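Local coordinates for protein ulvan Lyase-PL25 (Pseudoalteromonas sp. PLSV, PDB 5UAM) that cleaves ulvan, the sulfated cell-wall polysaccharide of green seaweeds, as a polysaccharide lyase built on a beta-propeller, at residues P102-D107 with I112-G117; V204-H209 with I233-D238; V353-E358 with S388-H393; K440-L443 with G448-T451. All coordinates share one frame; numbering follows the deposited sequence.

Contacts 1 and 2 belong to the interior of the propeller, their centres about 13 and 14 Å from that of the chain, and all their touching residues are buried. Contacts 3 and 4 lie further out, at about 21 and 19 Å; contact 3 is mostly buried, with P355 exposed, and contact 4 is only partly buried. No two contacts share a strand. Contact 1 is a fully paired hairpin with a histidine-carboxylate bond, whereas contacts 2 and 3 rest wholly on apolar and aromatic packing, between strands of one curled sheet and between a loop and a blade respectively. Contact 4 falls between these types, with one direct backbone bond, one water bridge and a few apolar side-chain contacts.

Contact 1 (P102-D107 with I112-G117); sequences PTMLID and IHIFYG
H113 and D107 are joined through their first torsions: CG of H113 stands anti to its carbonyl carbon (chi1 -65°), while CG of D107 sits between its backbone N and carbonyl carbon (chi1 74°), which turns the carboxylate back to the imidazole. H113 NE2 donates a nearly straight bond of 2.8 Å to D107 OD2. The oxygen lies in the ring plane, yet the ring meets it from above the carboxylate plane, the two planes being 61° apart. Histidine suits the place because its second nitrogen, ND1, bonds to H140 NE2, and aspartate because its other oxygen, OD1, takes the backbone N-H groups of E109 and Y111 in the connecting turn.

These groups close one end of an antiparallel beta hairpin. T103 with F115 and L105 with H113 are hydrogen-bonded pairs; F115 N reaches T103 O at 2.8 Å and H113 N reaches L105 O at 2.7 Å. A water donates both to T103 OG1 and to F115 O, and N165 O is a further partner of that hydroxyl. On the face carrying M104 and I106, apolar chains pack side by side, M104 CG lying 3.9 Å from I112 CG2. Beyond the paired residues, P102 CB lies 3.7 Å from I114 CG2.

The hairpin supplies the first two strands of a four-stranded propeller blade, continued by strand 139-143. M104 packs on strands 52-58 and 64-70 of the preceding blade and I112 on the latter, while L105 and F115 lean on A167 of strand 165-169, and F115 also stacks on H140.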
loop_
_atom_site.group_PDB
_atom_site.type_symbol
_atom_site.label_atom_id
_atom_site.label_comp_id
_atom_site.label_asym_id
_atom_site.label_seq_id
_atom_site.Cartn_x
_atom_site.Cartn_y
_atom_site.Cartn_z
ATOM N N PRO A 102 -6.439 6.198 -4.104
ATOM C CA PRO A 102 -6.583 5.309 -5.262
ATOM C C PRO A 102 -5.446 4.315 -5.453
ATOM O O PRO A 102 -4.284 4.556 -5.117
ATOM C CB PRO A 102 -6.614 6.280 -6.449
ATOM C CG PRO A 102 -5.840 7.465 -5.954
ATOM C CD PRO A 102 -6.203 7.596 -4.516
ATOM N N THR A 103 -5.825 3.207 -6.091
ATOM C CA THR A 103 -4.951 2.161 -6.595
ATOM C C THR A 103 -5.212 2.032 -8.089
ATOM O O THR A 103 -6.372 2.027 -8.519
ATOM C CB THR A 103 -5.305 0.856 -5.896
ATOM O OG1 THR A 103 -4.988 1.027 -4.513
ATOM C CG2 THR A 103 -4.562 -0.307 -6.476
ATOM N N MET A 104 -4.145 1.931 -8.881
ATOM C CA MET A 104 -4.217 1.956 -10.340
ATOM C C MET A 104 -3.834 0.620 -10.971
ATOM O O MET A 104 -3.014 -0.123 -10.440
ATOM C CB MET A 104 -3.232 3.015 -10.875
ATOM C CG MET A 104 -3.350 3.297 -12.341
ATOM S SD MET A 104 -1.969 4.385 -12.857
ATOM C CE MET A 104 -2.319 5.828 -11.878
ATOM N N LEU A 105 -4.420 0.331 -12.141
ATOM C CA LEU A 105 -4.039 -0.800 -12.974
ATOM C C LEU A 105 -4.320 -0.457 -14.435
ATOM O O LEU A 105 -5.382 0.092 -14.745
ATOM C CB LEU A 105 -4.821 -2.060 -12.552
ATOM C CG LEU A 105 -4.498 -3.356 -13.292
ATOM C CD1 LEU A 105 -4.651 -4.535 -12.357
ATOM C CD2 LEU A 105 -5.410 -3.543 -14.511
ATOM N N ILE A 106 -3.410 -0.822 -15.333
ATOM C CA ILE A 106 -3.627 -0.662 -16.777
ATOM C C ILE A 106 -3.896 -2.042 -17.365
ATOM O O ILE A 106 -3.059 -2.943 -17.235
ATOM C CB ILE A 106 -2.437 0.007 -17.486
ATOM C CG1 ILE A 106 -2.140 1.352 -16.844
ATOM C CG2 ILE A 106 -2.724 0.123 -19.000
ATOM C CD1 ILE A 106 -0.919 2.064 -17.446
ATOM N N ASP A 107 -5.059 -2.231 -17.985
ATOM C CA ASP A 107 -5.407 -3.545 -18.509
ATOM C C ASP A 107 -4.766 -3.789 -19.878
ATOM O O ASP A 107 -4.148 -2.906 -20.477
ATOM C CB ASP A 107 -6.920 -3.798 -18.442
ATOM C CG ASP A 107 -7.724 -3.045 -19.470
ATOM O OD1 ASP A 107 -7.206 -2.692 -20.553
ATOM O OD2 ASP A 107 -8.929 -2.806 -19.186
ATOM N N ILE A 112 -7.292 2.375 -18.227
ATOM C CA ILE A 112 -6.746 2.632 -16.906
ATOM C C ILE A 112 -7.871 2.446 -15.902
ATOM O O ILE A 112 -8.944 3.053 -16.032
ATOM C CB ILE A 112 -6.139 4.040 -16.832
ATOM C CG1 ILE A 112 -5.096 4.201 -17.948
ATOM C CG2 ILE A 112 -5.509 4.298 -15.464
ATOM C CD1 ILE A 112 -4.797 5.601 -18.297
ATOM N N HIS A 113 -7.628 1.604 -14.907
ATOM C CA HIS A 113 -8.572 1.328 -13.842
ATOM C C HIS A 113 -8.100 1.985 -12.563
ATOM O O HIS A 113 -6.911 1.959 -12.249
ATOM C CB HIS A 113 -8.627 -0.170 -13.589
ATOM C CG HIS A 113 -9.170 -0.940 -14.739
ATOM N ND1 HIS A 113 -10.449 -1.445 -14.769
ATOM C CD2 HIS A 113 -8.611 -1.253 -15.928
ATOM C CE1 HIS A 113 -10.647 -2.064 -15.918
ATOM N NE2 HIS A 113 -9.540 -1.964 -16.635
ATOM N N ILE A 114 -9.052 2.554 -11.827
ATOM C CA ILE A 114 -8.795 3.177 -10.540
ATOM C C ILE A 114 -9.750 2.543 -9.529
ATOM O O ILE A 114 -10.968 2.572 -9.712
ATOM C CB ILE A 114 -8.961 4.708 -10.598
ATOM C CG1 ILE A 114 -7.864 5.326 -11.478
ATOM C CG2 ILE A 114 -8.954 5.315 -9.196
ATOM C CD1 ILE A 114 -6.498 5.331 -10.876
ATOM N N PHE A 115 -9.196 1.929 -8.491
ATOM C CA PHE A 115 -9.963 1.387 -7.377
ATOM C C PHE A 115 -9.804 2.351 -6.207
ATOM O O PHE A 115 -8.695 2.814 -5.943
ATOM C CB PHE A 115 -9.424 -0.005 -7.025
ATOM C CG PHE A 115 -9.428 -0.950 -8.188
ATOM C CD1 PHE A 115 -10.548 -1.698 -8.501
ATOM C CD2 PHE A 115 -8.317 -1.077 -8.980
ATOM C CE1 PHE A 115 -10.550 -2.575 -9.573
ATOM C CE2 PHE A 115 -8.312 -1.952 -10.062
ATOM C CZ PHE A 115 -9.430 -2.695 -10.353
ATOM N N TYR A 116 -10.901 2.698 -5.546
ATOM C CA TYR A 116 -10.843 3.809 -4.604
ATOM C C TYR A 116 -12.097 3.831 -3.737
ATOM O O TYR A 116 -13.070 3.119 -3.991
ATOM C CB TYR A 116 -10.749 5.133 -5.372
ATOM C CG TYR A 116 -12.043 5.518 -6.064
ATOM C CD1 TYR A 116 -12.422 4.938 -7.271
ATOM C CD2 TYR A 116 -12.914 6.436 -5.494
ATOM C CE1 TYR A 116 -13.619 5.278 -7.884
ATOM C CE2 TYR A 116 -14.108 6.772 -6.095
ATOM C CZ TYR A 116 -14.461 6.187 -7.283
ATOM O OH TYR A 116 -15.660 6.532 -7.875
ATOM N N GLY A 117 -12.077 4.673 -2.714
ATOM C CA GLY A 117 -13.284 5.098 -2.046
ATOM C C GLY A 117 -13.736 4.272 -0.853
ATOM O O GLY A 117 -14.613 4.729 -0.119
HETATM O O HOH W 1 -7.299 2.026 -3.209
#

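Contact 2 (V204-H209 with I233-D238). With EDO (1,2-ethanediol), chain J.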
loop_
_atom_site.group_PDB
_atom_site.type_symbol
_atom_site.label_atom_id
_atom_site.label_comp_id
_atom_site.label_asym_id
_atom_site.label_seq_id
_atom_site.Cartn_x
_atom_site.Cartn_y
_atom_site.Cartn_z
ATOM N N VAL A 204 -12.607 -14.594 -2.911
ATOM C CA VAL A 204 -11.966 -15.785 -2.364
ATOM C C VAL A 204 -11.195 -15.352 -1.120
ATOM O O VAL A 204 -10.294 -14.494 -1.199
ATOM C CB VAL A 204 -10.996 -16.390 -3.390
ATOM C CG1 VAL A 204 -10.249 -17.580 -2.798
ATOM C CG2 VAL A 204 -11.727 -16.806 -4.644
ATOM N N SER A 205 -11.555 -15.932 0.035
ATOM C CA SER A 205 -10.905 -15.592 1.299
ATOM C C SER A 205 -9.554 -16.283 1.415
ATOM O O SER A 205 -9.470 -17.507 1.281
ATOM C CB SER A 205 -11.747 -16.015 2.501
ATOM O OG SER A 205 -12.932 -15.259 2.599
ATOM N N PHE A 206 -8.502 -15.513 1.719
ATOM C CA PHE A 206 -7.183 -16.094 1.954
ATOM C C PHE A 206 -6.653 -15.903 3.372
ATOM O O PHE A 206 -5.758 -16.660 3.786
ATOM C CB PHE A 206 -6.145 -15.652 0.898
ATOM C CG PHE A 206 -5.774 -14.196 0.961
ATOM C CD1 PHE A 206 -6.475 -13.239 0.235
ATOM C CD2 PHE A 206 -4.712 -13.780 1.743
ATOM C CE1 PHE A 206 -6.126 -11.912 0.300
ATOM C CE2 PHE A 206 -4.355 -12.459 1.810
ATOM C CZ PHE A 206 -5.069 -11.515 1.088
ATOM N N LEU A 207 -7.215 -14.988 4.153
ATOM C CA LEU A 207 -6.911 -14.879 5.577
ATOM C C LEU A 207 -8.225 -14.815 6.336
ATOM O O LEU A 207 -9.114 -14.041 5.978
ATOM C CB LEU A 207 -6.078 -13.648 5.925
ATOM C CG LEU A 207 -4.599 -13.772 5.542
ATOM C CD1 LEU A 207 -3.931 -12.393 5.542
ATOM C CD2 LEU A 207 -3.873 -14.709 6.489
ATOM N N LYS A 208 -8.341 -15.644 7.365
ATOM C CA LYS A 208 -9.573 -15.819 8.126
ATOM C C LYS A 208 -9.627 -14.920 9.355
ATOM O O LYS A 208 -8.720 -14.948 10.194
ATOM C CB LYS A 208 -9.615 -17.264 8.619
ATOM C CG LYS A 208 -10.811 -17.619 9.490
ATOM C CD LYS A 208 -12.083 -17.644 8.660
ATOM C CE LYS A 208 -13.175 -18.329 9.430
ATOM N NZ LYS A 208 -14.435 -18.405 8.630
ATOM N N HIS A 209 -10.733 -14.201 9.513
ATOM C CA HIS A 209 -11.083 -13.599 10.792
ATOM C C HIS A 209 -12.029 -14.528 11.540
ATOM O O HIS A 209 -12.850 -15.228 10.941
ATOM C CB HIS A 209 -11.749 -12.225 10.610
ATOM C CG HIS A 209 -13.240 -12.283 10.476
ATOM N ND1 HIS A 209 -13.878 -12.586 9.288
ATOM C CD2 HIS A 209 -14.224 -12.094 11.388
ATOM C CE1 HIS A 209 -15.184 -12.574 9.476
ATOM N NE2 HIS A 209 -15.422 -12.275 10.741
ATOM N N ILE A 233 2.034 -14.629 -7.036
ATOM C CA ILE A 233 1.824 -13.425 -6.246
ATOM C C ILE A 233 2.326 -13.726 -4.844
ATOM O O ILE A 233 2.139 -14.835 -4.338
ATOM C CB ILE A 233 0.327 -13.056 -6.251
ATOM C CG1 ILE A 233 -0.054 -12.503 -7.633
ATOM C CG2 ILE A 233 -0.042 -12.093 -5.104
ATOM C CD1 ILE A 233 -1.556 -12.316 -7.829
ATOM N N ILE A 234 2.992 -12.763 -4.220
ATOM C CA ILE A 234 3.548 -12.943 -2.885
ATOM C C ILE A 234 2.834 -11.997 -1.930
ATOM O O ILE A 234 2.380 -10.918 -2.327
ATOM C CB ILE A 234 5.080 -12.746 -2.855
ATOM C CG1 ILE A 234 5.492 -11.358 -3.317
ATOM C CG2 ILE A 234 5.757 -13.856 -3.670
ATOM C CD1 ILE A 234 6.972 -11.070 -3.089
ATOM N N VAL A 235 2.671 -12.433 -0.687
ATOM C CA VAL A 235 1.876 -11.696 0.290
ATOM C C VAL A 235 2.606 -11.697 1.633
ATOM O O VAL A 235 2.884 -12.771 2.182
ATOM C CB VAL A 235 0.469 -12.293 0.452
ATOM C CG1 VAL A 235 -0.375 -11.423 1.387
ATOM C CG2 VAL A 235 -0.202 -12.455 -0.922
ATOM N N SER A 236 2.869 -10.503 2.182
ATOM C CA SER A 236 3.359 -10.370 3.541
ATOM C C SER A 236 2.251 -9.767 4.385
ATOM O O SER A 236 1.421 -8.998 3.896
ATOM C CB SER A 236 4.627 -9.529 3.630
ATOM O OG SER A 236 4.402 -8.243 3.092
ATOM N N TYR A 237 2.213 -10.133 5.652
ATOM C CA TYR A 237 1.093 -9.682 6.463
ATOM C C TYR A 237 1.479 -9.666 7.931
ATOM O O TYR A 237 2.348 -10.414 8.359
ATOM C CB TYR A 237 -0.155 -10.542 6.244
ATOM C CG TYR A 237 -0.021 -12.056 6.281
ATOM C CD1 TYR A 237 0.505 -12.764 5.196
ATOM C CD2 TYR A 237 -0.522 -12.784 7.350
ATOM C CE1 TYR A 237 0.549 -14.131 5.200
ATOM C CE2 TYR A 237 -0.479 -14.154 7.357
ATOM C CZ TYR A 237 0.051 -14.833 6.275
ATOM O OH TYR A 237 0.062 -16.217 6.282
ATOM N N ASP A 238 0.842 -8.775 8.688
ATOM C CA ASP A 238 0.939 -8.807 10.146
ATOM C C ASP A 238 -0.430 -9.088 10.754
ATOM O O ASP A 238 -1.468 -9.028 10.086
ATOM C CB ASP A 238 1.642 -7.567 10.763
ATOM C CG ASP A 238 0.895 -6.237 10.570
ATOM O OD1 ASP A 238 0.135 -6.055 9.611
ATOM O OD2 ASP A 238 1.129 -5.320 11.404
HETATM C C1 EDO J . -16.115 -15.418 7.373
HETATM O O1 EDO J . -14.956 -15.667 8.185
HETATM C C2 EDO J . -17.363 -15.908 8.099
HETATM O O2 EDO J . -17.473 -15.227 9.354
#
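L207 and Y237 meet obliquely: both leucine methyls lie on one face of the tyrosine ring, CD1 further in and CD2 above its rim near CE2. The meeting is consistent with a classic beta bulge in the propeller strand 204-211, where F206 and L207 both face W188. The bulge sends two consecutive side chains toward segment 233-238, where a regular strand would turn every second one away. Each segment's strand pairs with strand 217-227 rather than with the other, and the CA atoms of L207 and Y237 are 9.6 Å apart, leaving side chains alone to span the distance.

L207 CD1 makes a CH-pi contact over that face of Y237, 4.2 Å from the ring centroid and displaced toward the rim. CD2 approaches the same ring at CE2, 3.5 Å away. A branched leucine can thus cover the ring at two places. The tyrosine's chi1 of 48° brings its ring across to L207; its hydroxyl bonds to T294 OG1, and its ring also meets those of Y262 and W221. Beside this pair, F206 CE2 touches V235 CG1 at 4.1 Å. V235 is compact enough to fit here while also packing on A223 and A225. Y222, which probably binds substrate, has its side chain about 6 Å from that of Y237.

At the far end of the bulged segment, H209 ND1 bonds to D187 OD1; an alanine here would probably leave that carboxylate without its imidazole mate and remove one wall beside a bound 1,2-ethanediol, probably acquired from the crystallisation liquor. K208 NZ donates to the diol's O1 at 2.8 Å.

Contact 3 (V353-E358 with S388-H393); sequences VIPQYE and SWWQSH
W390 packs its indole against I354 and P355, and its CB against V353, where the loop after strand 347-352 enters a type II beta turn from I354 to Y357. The contact fastens a linker between two propeller blades to strand 384-392 of the second.

Along that strand, S388 comes first. Its OG receives a weak bond of 2.9 Å from W390 NE1 and is also bonded to E401 OE2. W389 turns its indole elsewhere, to a cation-pi contact with R374. W390 follows and carries the contact; with CG anti to the carbonyl carbon (chi1 -69°) and CB directed toward the turn, its indole is laid against I354. I354 crosses it at about a right angle: CG1 lies over the six-membered ring, 3.9 Å from the centroid, and CG2 approaches CH2 at 3.7 Å. P355 CD comes to CZ3 at 3.7 Å, while V353 CG1 meets CB of the tryptophan at 4.0 Å. A broad indole can take I354 on its face and P355 near its rim at once, and an alanine in its place would probably open a gap beneath the turn and leave I354 without the ring it packs on.

Next, Q391 sets out away from the turn, its NE2 bonding to N372 OD1, and S392 OG binds the backbone N of D394 and G396. Q391 NE2 also bonds to S392 O at 3.0 Å, approaching from above the carbonyl plane, and lies 3.5 Å above the ring plane of H393, offset toward its rim.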
loop_
_atom_site.group_PDB
_atom_site.type_symbol
_atom_site.label_atom_id
_atom_site.label_comp_id
_atom_site.label_asym_id
_atom_site.label_seq_id
_atom_site.Cartn_x
_atom_site.Cartn_y
_atom_site.Cartn_z
ATOM N N VAL A 353 16.279 -0.290 9.468
ATOM C CA VAL A 353 16.953 0.277 8.305
ATOM C C VAL A 353 17.789 1.479 8.714
ATOM O O VAL A 353 18.982 1.559 8.401
ATOM C CB VAL A 353 15.926 0.640 7.218
ATOM C CG1 VAL A 353 16.608 1.369 6.066
ATOM C CG2 VAL A 353 15.190 -0.617 6.693
ATOM N N ILE A 354 17.183 2.426 9.425
ATOM C CA ILE A 354 17.882 3.619 9.898
ATOM C C ILE A 354 18.418 3.309 11.295
ATOM O O ILE A 354 17.615 3.160 12.231
ATOM C CB ILE A 354 16.959 4.843 9.907
ATOM C CG1 ILE A 354 16.393 5.058 8.495
ATOM C CG2 ILE A 354 17.757 6.056 10.389
ATOM C CD1 ILE A 354 15.360 6.191 8.374
ATOM N N PRO A 355 19.732 3.212 11.482
ATOM C CA PRO A 355 20.260 2.790 12.786
ATOM C C PRO A 355 19.892 3.774 13.891
ATOM O O PRO A 355 19.942 4.991 13.708
ATOM C CB PRO A 355 21.779 2.757 12.568
ATOM C CG PRO A 355 22.018 2.951 11.131
ATOM C CD PRO A 355 20.793 3.546 10.520
ATOM N N GLN A 356 19.494 3.222 15.038
ATOM C CA GLN A 356 19.225 3.987 16.257
ATOM C C GLN A 356 18.114 5.026 16.100
ATOM O O GLN A 356 17.974 5.923 16.935
ATOM C CB GLN A 356 20.494 4.649 16.804
ATOM C CG GLN A 356 21.520 3.668 17.376
ATOM C CD GLN A 356 22.425 3.069 16.310
ATOM O OE1 GLN A 356 23.003 3.790 15.491
ATOM N NE2 GLN A 356 22.553 1.743 16.316
ATOM N N TYR A 357 17.296 4.939 15.060
ATOM C CA TYR A 357 16.230 5.910 14.884
ATOM C C TYR A 357 15.028 5.470 15.709
ATOM O O TYR A 357 14.684 4.287 15.748
ATOM C CB TYR A 357 15.876 5.999 13.399
ATOM C CG TYR A 357 14.846 7.038 12.997
ATOM C CD1 TYR A 357 15.131 8.418 13.005
ATOM C CD2 TYR A 357 13.604 6.643 12.571
ATOM C CE1 TYR A 357 14.152 9.349 12.606
ATOM C CE2 TYR A 357 12.645 7.558 12.178
ATOM C CZ TYR A 357 12.912 8.889 12.189
ATOM O OH TYR A 357 11.914 9.765 11.779
ATOM N N GLU A 358 14.411 6.419 16.399
ATOM C CA GLU A 358 13.328 6.115 17.327
ATOM C C GLU A 358 12.022 6.807 16.969
ATOM O O GLU A 358 11.066 6.724 17.752
ATOM C CB GLU A 358 13.719 6.517 18.757
ATOM C CG GLU A 358 15.019 5.900 19.258
ATOM C CD GLU A 358 14.926 4.401 19.486
ATOM O OE1 GLU A 358 15.966 3.792 19.821
ATOM O OE2 GLU A 358 13.821 3.828 19.328
ATOM N N SER A 388 15.225 9.691 1.396
ATOM C CA SER A 388 16.581 9.398 0.967
ATOM C C SER A 388 16.761 7.901 0.750
ATOM O O SER A 388 15.993 7.082 1.253
ATOM C CB SER A 388 17.607 9.922 1.961
ATOM O OG SER A 388 17.431 9.310 3.228
ATOM N N TRP A 389 17.786 7.582 -0.030
ATOM C CA TRP A 389 18.155 6.201 -0.311
ATOM C C TRP A 389 19.059 5.664 0.792
ATOM O O TRP A 389 19.996 6.335 1.231
ATOM C CB TRP A 389 18.916 6.129 -1.631
ATOM C CG TRP A 389 18.057 6.348 -2.857
ATOM C CD1 TRP A 389 17.924 7.494 -3.567
ATOM C CD2 TRP A 389 17.201 5.384 -3.489
ATOM N NE1 TRP A 389 17.042 7.306 -4.614
ATOM C CE2 TRP A 389 16.602 6.015 -4.594
ATOM C CE3 TRP A 389 16.917 4.043 -3.243
ATOM C CZ2 TRP A 389 15.719 5.352 -5.447
ATOM C CZ3 TRP A 389 16.034 3.383 -4.096
ATOM C CH2 TRP A 389 15.453 4.045 -5.183
ATOM N N TRP A 390 18.783 4.437 1.228
ATOM C CA TRP A 390 19.603 3.726 2.202
ATOM C C TRP A 390 20.002 2.383 1.611
ATOM O O TRP A 390 19.137 1.628 1.151
ATOM C CB TRP A 390 18.819 3.519 3.499
ATOM C CG TRP A 390 18.597 4.813 4.225
ATOM C CD1 TRP A 390 17.746 5.813 3.867
ATOM C CD2 TRP A 390 19.252 5.243 5.417
ATOM N NE1 TRP A 390 17.827 6.841 4.766
ATOM C CE2 TRP A 390 18.743 6.526 5.731
ATOM C CE3 TRP A 390 20.210 4.674 6.256
ATOM C CZ2 TRP A 390 19.172 7.246 6.839
ATOM C CZ3 TRP A 390 20.647 5.398 7.355
ATOM C CH2 TRP A 390 20.125 6.672 7.637
ATOM N N GLN A 391 21.301 2.089 1.623
ATOM C CA GLN A 391 21.867 0.950 0.909
ATOM C C GLN A 391 22.511 -0.021 1.890
ATOM O O GLN A 391 23.303 0.382 2.749
ATOM C CB GLN A 391 22.927 1.424 -0.087
ATOM C CG GLN A 391 23.746 0.303 -0.731
ATOM C CD GLN A 391 23.073 -0.281 -1.947
ATOM O OE1 GLN A 391 22.858 0.408 -2.940
ATOM N NE2 GLN A 391 22.754 -1.568 -1.888
ATOM N N SER A 392 22.209 -1.299 1.724
ATOM C CA SER A 392 22.896 -2.365 2.432
ATOM C C SER A 392 23.601 -3.247 1.419
ATOM O O SER A 392 23.074 -3.501 0.330
ATOM C CB SER A 392 21.914 -3.227 3.227
ATOM O OG SER A 392 22.576 -4.348 3.811
ATOM N N HIS A 393 24.788 -3.732 1.797
ATOM C CA HIS A 393 25.482 -4.768 1.042
ATOM C C HIS A 393 25.715 -6.028 1.866
ATOM O O HIS A 393 26.494 -6.894 1.448
ATOM C CB HIS A 393 26.815 -4.250 0.500
ATOM C CG HIS A 393 26.659 -3.212 -0.561
ATOM N ND1 HIS A 393 26.199 -3.512 -1.826
ATOM C CD2 HIS A 393 26.886 -1.876 -0.547
ATOM C CE1 HIS A 393 26.159 -2.407 -2.550
ATOM N NE2 HIS A 393 26.566 -1.399 -1.796
#

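Contact 4 (K440-L443 with G448-T451); sequences KMYL and GAVT
L443 and V450 form the tight part of this contact. V450 N donates to L443 O at 2.8 Å with an N-H...O angle of 171°, the donor lying almost in line with the carbonyl bond. The same oxygen receives a CA-H...O contact from A449 CA at 3.3 Å, which places two adjacent residues of the loop on one acceptor. Beside it the side chains run together, pointing the same way: V450 CG2 lies 4.0 Å from L443 CG. Leucine, with CG anti to its backbone N (chi1 174°), is long enough to serve this pair and also reach L429 on the neighbouring strand and I419 and A426 in loops. Beta-branched valine places a methyl close to its own backbone bond.

The other side is looser. A449 CB only approaches the edge of the Y442 ring, 4.4 Å from CD2, and the partly exposed G448 adds little. The tyrosine hydroxyl is engaged elsewhere, with E432 OE1. Between L443 N and V450 O a water replaces a direct bond, accepting from the nitrogen at 2.9 Å and donating to the oxygen at 2.7 Å.

Strand 439-444 pairs with both 30-33 and 428-433, joining the N-terminal and C-terminal parts of the chain in one blade, the "Velcro" closure familiar from beta-propellers. The contact brings the loop that follows back beside the strand's last residues. One direct bond and one water bridge between L443 and V450 imply a local tether between strand end and loop, bonded directly at the carbonyl of L443 and through water at its N-H.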
loop_
_atom_site.group_PDB
_atom_site.type_symbol
_atom_site.label_atom_id
_atom_site.label_comp_id
_atom_site.label_asym_id
_atom_site.label_seq_id
_atom_site.Cartn_x
_atom_site.Cartn_y
_atom_site.Cartn_z
ATOM N N LYS A 440 1.155 19.472 -1.747
ATOM C CA LYS A 440 1.945 19.377 -2.966
ATOM C C LYS A 440 2.419 17.950 -3.194
ATOM O O LYS A 440 2.863 17.255 -2.266
ATOM C CB LYS A 440 3.129 20.339 -2.920
ATOM C CG LYS A 440 2.686 21.779 -2.955
ATOM C CD LYS A 440 3.893 22.715 -2.900
ATOM C CE LYS A 440 3.493 24.178 -2.951
ATOM N NZ LYS A 440 2.858 24.616 -1.682
ATOM N N MET A 441 2.269 17.509 -4.437
ATOM C CA MET A 441 2.520 16.138 -4.862
ATOM C C MET A 441 3.738 16.112 -5.772
ATOM O O MET A 441 3.843 16.922 -6.710
ATOM C CB MET A 441 1.312 15.625 -5.630
ATOM C CG MET A 441 -0.008 15.704 -4.893
ATOM S SD MET A 441 -0.006 14.808 -3.325
ATOM C CE MET A 441 0.473 13.164 -3.883
ATOM N N TYR A 442 4.633 15.166 -5.524
ATOM C CA TYR A 442 5.902 15.080 -6.223
ATOM C C TYR A 442 6.114 13.682 -6.779
ATOM O O TYR A 442 5.830 12.691 -6.109
ATOM C CB TYR A 442 7.075 15.386 -5.306
ATOM C CG TYR A 442 7.052 16.753 -4.633
ATOM C CD1 TYR A 442 6.161 17.034 -3.611
ATOM C CD2 TYR A 442 7.931 17.757 -5.025
ATOM C CE1 TYR A 442 6.159 18.284 -2.978
ATOM C CE2 TYR A 442 7.936 19.006 -4.394
ATOM C CZ TYR A 442 7.032 19.264 -3.386
ATOM O OH TYR A 442 7.033 20.504 -2.779
ATOM N N LEU A 443 6.685 13.614 -7.972
ATOM C CA LEU A 443 7.154 12.360 -8.561
ATOM C C LEU A 443 8.674 12.412 -8.541
ATOM O O LEU A 443 9.275 13.325 -9.124
ATOM C CB LEU A 443 6.632 12.235 -9.993
ATOM C CG LEU A 443 7.130 11.065 -10.844
ATOM C CD1 LEU A 443 6.754 9.750 -10.184
ATOM C CD2 LEU A 443 6.589 11.157 -12.261
ATOM N N GLY A 448 15.995 13.318 -7.808
ATOM C CA GLY A 448 15.078 14.343 -7.364
ATOM C C GLY A 448 13.778 14.298 -8.127
ATOM O O GLY A 448 13.405 13.285 -8.721
ATOM N N ALA A 449 13.072 15.417 -8.089
ATOM C CA ALA A 449 11.718 15.481 -8.597
ATOM C C ALA A 449 11.697 15.688 -10.101
ATOM O O ALA A 449 12.571 16.342 -10.687
ATOM C CB ALA A 449 10.979 16.642 -7.922
ATOM N N VAL A 450 10.653 15.133 -10.717
ATOM C CA VAL A 450 10.319 15.405 -12.112
ATOM C C VAL A 450 9.543 16.716 -12.123
ATOM O O VAL A 450 8.406 16.770 -11.652
ATOM C CB VAL A 450 9.471 14.280 -12.706
ATOM C CG1 VAL A 450 9.107 14.603 -14.155
ATOM C CG2 VAL A 450 10.183 12.950 -12.623
ATOM N N THR A 451 10.148 17.762 -12.661
ATOM C CA THR A 451 9.566 19.092 -12.543
ATOM C C THR A 451 8.416 19.307 -13.521
ATOM O O THR A 451 8.228 18.569 -14.500
ATOM C CB THR A 451 10.620 20.180 -12.734
ATOM O OG1 THR A 451 11.152 20.153 -14.064
ATOM C CG2 THR A 451 11.781 20.011 -11.728
HETATM O O HOH W 2 6.908 16.059 -9.470
#